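Long-range contact in tyrosine--tRNA ligase, mitochondrial (Emericella nidulans, PDB 5IHX), which probably attaches L-tyrosine to its cognate tRNA at the expense of ATP, as a class I aminoacyl-tRNA synthetase: residues 233-238 with 275-280. Sequence-based numbering, arbitrary orientation.
Sequences CQVQVG and KPIGFT
Ile277 N donates to Gln234 O (3.3 Å), the first of four backbone hydrogen bonds that zip strand 277-280 alongside strand 235-238 in parallel. From there the bonds alternate in direction: Gln236 N reaches Ile277 O, Phe279 N reaches Gln236 O at 3.2 Å, and Gly238 N reaches Phe279 O. Between them run CA-H...O contacts, such as Val235 CA to Ile277 O at 3.2 Å.

One side-chain bond adds to these backbone links. Gln234 holds CG anti to its backbone N (chi1 -172°) and stays extended, which carries NE2 to Lys275 O at 2.9 Å. The amide arrives above the carbonyl plane and the bond is bent (143° at the hydrogen); NE2 also bonds Leu273 O, while OE1 takes Lys64 NZ.

Apolar packing fills the face bearing Val235, Val237, Ile277 and Phe279. Phe279 has CG between its backbone N and its carbonyl carbon (chi1 59°), which brings the ring back toward strand 235-238. Val237 CG2 sits over one face of the Phe279 ring, 4.1 Å from the centroid, in a CH-pi contact, whereas Val235 CG1 meets the edge of the ring at Phe279 CE1 (3.9 Å). Toward the N-terminal ends of the strands, Val235 and Ile277 lie side by side, pointing the same way, CG2 to CG2 at 4.1 Å.

The other face carries Gln236, whose extended side chain leads away from strand 277-280 to the bound tyrosine, its OE1 held by Gln221 NE2. Strand 235-238, helix 243-259 and strand 277-280 form a beta-alpha-beta unit of the class I synthetase Rossmann-like catalytic domain, and strand 235-238, one of the parallel strands of its sheet, carries Gln236 of the tyrosine pocket.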
loop_
_atom_site.group_PDB
_atom_site.type_symbol
_atom_site.label_atom_id
_atom_site.label_comp_id
_atom_site.label_asym_id
_atom_site.label_seq_id
_atom_site.Cartn_x
_atom_site.Cartn_y
_atom_site.Cartn_z
ATOM N N CYS A 233 6.167 -23.442 3.336
ATOM C CA CYS A 233 4.802 -23.412 3.850
ATOM C C CYS A 233 3.780 -23.357 2.715
ATOM O O CYS A 233 3.267 -22.292 2.364
ATOM C CB CYS A 233 4.612 -22.225 4.784
ATOM S SG CYS A 233 3.106 -22.314 5.736
ATOM N N GLN A 234 3.476 -24.524 2.159
ATOM C CA GLN A 234 2.633 -24.621 0.976
ATOM C C GLN A 234 1.138 -24.503 1.287
ATOM O O GLN A 234 0.351 -24.138 0.410
ATOM C CB GLN A 234 2.916 -25.947 0.266
ATOM C CG GLN A 234 2.242 -26.101 -1.084
ATOM C CD GLN A 234 2.619 -27.398 -1.769
ATOM O OE1 GLN A 234 3.691 -27.949 -1.528
ATOM N NE2 GLN A 234 1.737 -27.891 -2.631
ATOM N N VAL A 235 0.755 -24.792 2.528
ATOM C CA VAL A 235 -0.658 -24.857 2.904
ATOM C C VAL A 235 -1.043 -23.820 3.960
ATOM O O VAL A 235 -0.263 -23.522 4.861
ATOM C CB VAL A 235 -1.028 -26.263 3.438
ATOM C CG1 VAL A 235 -2.527 -26.366 3.703
ATOM C CG2 VAL A 235 -0.588 -27.341 2.457
ATOM N N GLN A 236 -2.245 -23.259 3.828
ATOM C CA GLN A 236 -2.806 -22.389 4.858
ATOM C C GLN A 236 -4.146 -22.929 5.339
ATOM O O GLN A 236 -4.963 -23.377 4.536
ATOM C CB GLN A 236 -2.990 -20.958 4.346
ATOM C CG GLN A 236 -3.637 -20.031 5.382
ATOM C CD GLN A 236 -3.819 -18.592 4.911
ATOM O OE1 GLN A 236 -4.358 -17.761 5.642
ATOM N NE2 GLN A 236 -3.369 -18.291 3.697
ATOM N N VAL A 237 -4.358 -22.877 6.652
ATOM C CA VAL A 237 -5.650 -23.205 7.244
ATOM C C VAL A 237 -6.194 -22.000 8.009
ATOM O O VAL A 237 -5.443 -21.266 8.648
ATOM C CB VAL A 237 -5.553 -24.431 8.184
ATOM C CG1 VAL A 237 -4.540 -24.187 9.290
ATOM C CG2 VAL A 237 -6.920 -24.766 8.777
ATOM N N GLY A 238 -7.506 -21.797 7.931
ATOM C CA GLY A 238 -8.150 -20.698 8.626
ATOM C C GLY A 238 -9.569 -21.037 9.031
ATOM O O GLY A 238 -10.056 -22.131 8.756
ATOM N N LYS A 275 1.740 -26.389 -5.912
ATOM C CA LYS A 275 0.944 -25.167 -5.904
ATOM C C LYS A 275 0.381 -24.908 -4.509
ATOM O O LYS A 275 0.049 -25.852 -3.788
ATOM C CB LYS A 275 -0.189 -25.262 -6.926
ATOM C CG LYS A 275 0.292 -25.316 -8.373
ATOM C CD LYS A 275 -0.850 -25.596 -9.337
ATOM C CE LYS A 275 -0.372 -25.643 -10.783
ATOM N NZ LYS A 275 0.231 -24.365 -11.245
ATOM N N PRO A 276 0.280 -23.626 -4.115
ATOM C CA PRO A 276 -0.341 -23.313 -2.824
ATOM C C PRO A 276 -1.786 -23.786 -2.773
ATOM O O PRO A 276 -2.464 -23.814 -3.797
ATOM C CB PRO A 276 -0.257 -21.785 -2.746
ATOM C CG PRO A 276 -0.139 -21.340 -4.162
ATOM C CD PRO A 276 0.654 -22.406 -4.850
ATOM N N ILE A 277 -2.247 -24.163 -1.588
ATOM C CA ILE A 277 -3.594 -24.678 -1.428
ATOM C C ILE A 277 -3.975 -24.491 0.035
ATOM O O ILE A 277 -3.106 -24.302 0.877
ATOM C CB ILE A 277 -3.679 -26.162 -1.855
ATOM C CG1 ILE A 277 -5.133 -26.640 -1.900
ATOM C CG2 ILE A 277 -2.804 -27.039 -0.951
ATOM C CD1 ILE A 277 -5.302 -27.980 -2.591
ATOM N N GLY A 278 -5.264 -24.507 0.341
ATOM C CA GLY A 278 -5.695 -24.306 1.711
ATOM C C GLY A 278 -7.056 -24.893 1.997
ATOM O O GLY A 278 -7.706 -25.449 1.112
ATOM N N PHE A 279 -7.484 -24.777 3.249
ATOM C CA PHE A 279 -8.808 -25.234 3.638
ATOM C C PHE A 279 -9.262 -24.515 4.894
ATOM O O PHE A 279 -8.464 -23.863 5.570
ATOM C CB PHE A 279 -8.819 -26.750 3.850
ATOM C CG PHE A 279 -7.866 -27.233 4.906
ATOM C CD1 PHE A 279 -6.521 -27.395 4.626
ATOM C CD2 PHE A 279 -8.326 -27.559 6.173
ATOM C CE1 PHE A 279 -5.648 -27.854 5.596
ATOM C CE2 PHE A 279 -7.459 -28.017 7.144
ATOM C CZ PHE A 279 -6.118 -28.168 6.854
ATOM N N THR A 280 -10.554 -24.622 5.186
ATOM C CA THR A 280 -11.138 -23.957 6.341
ATOM C C THR A 280 -11.642 -24.962 7.365
ATOM O O THR A 280 -11.873 -26.131 7.047
ATOM C CB THR A 280 -12.307 -23.050 5.930
ATOM O OG1 THR A 280 -13.331 -23.838 5.311
ATOM C CG2 THR A 280 -11.837 -21.973 4.964
#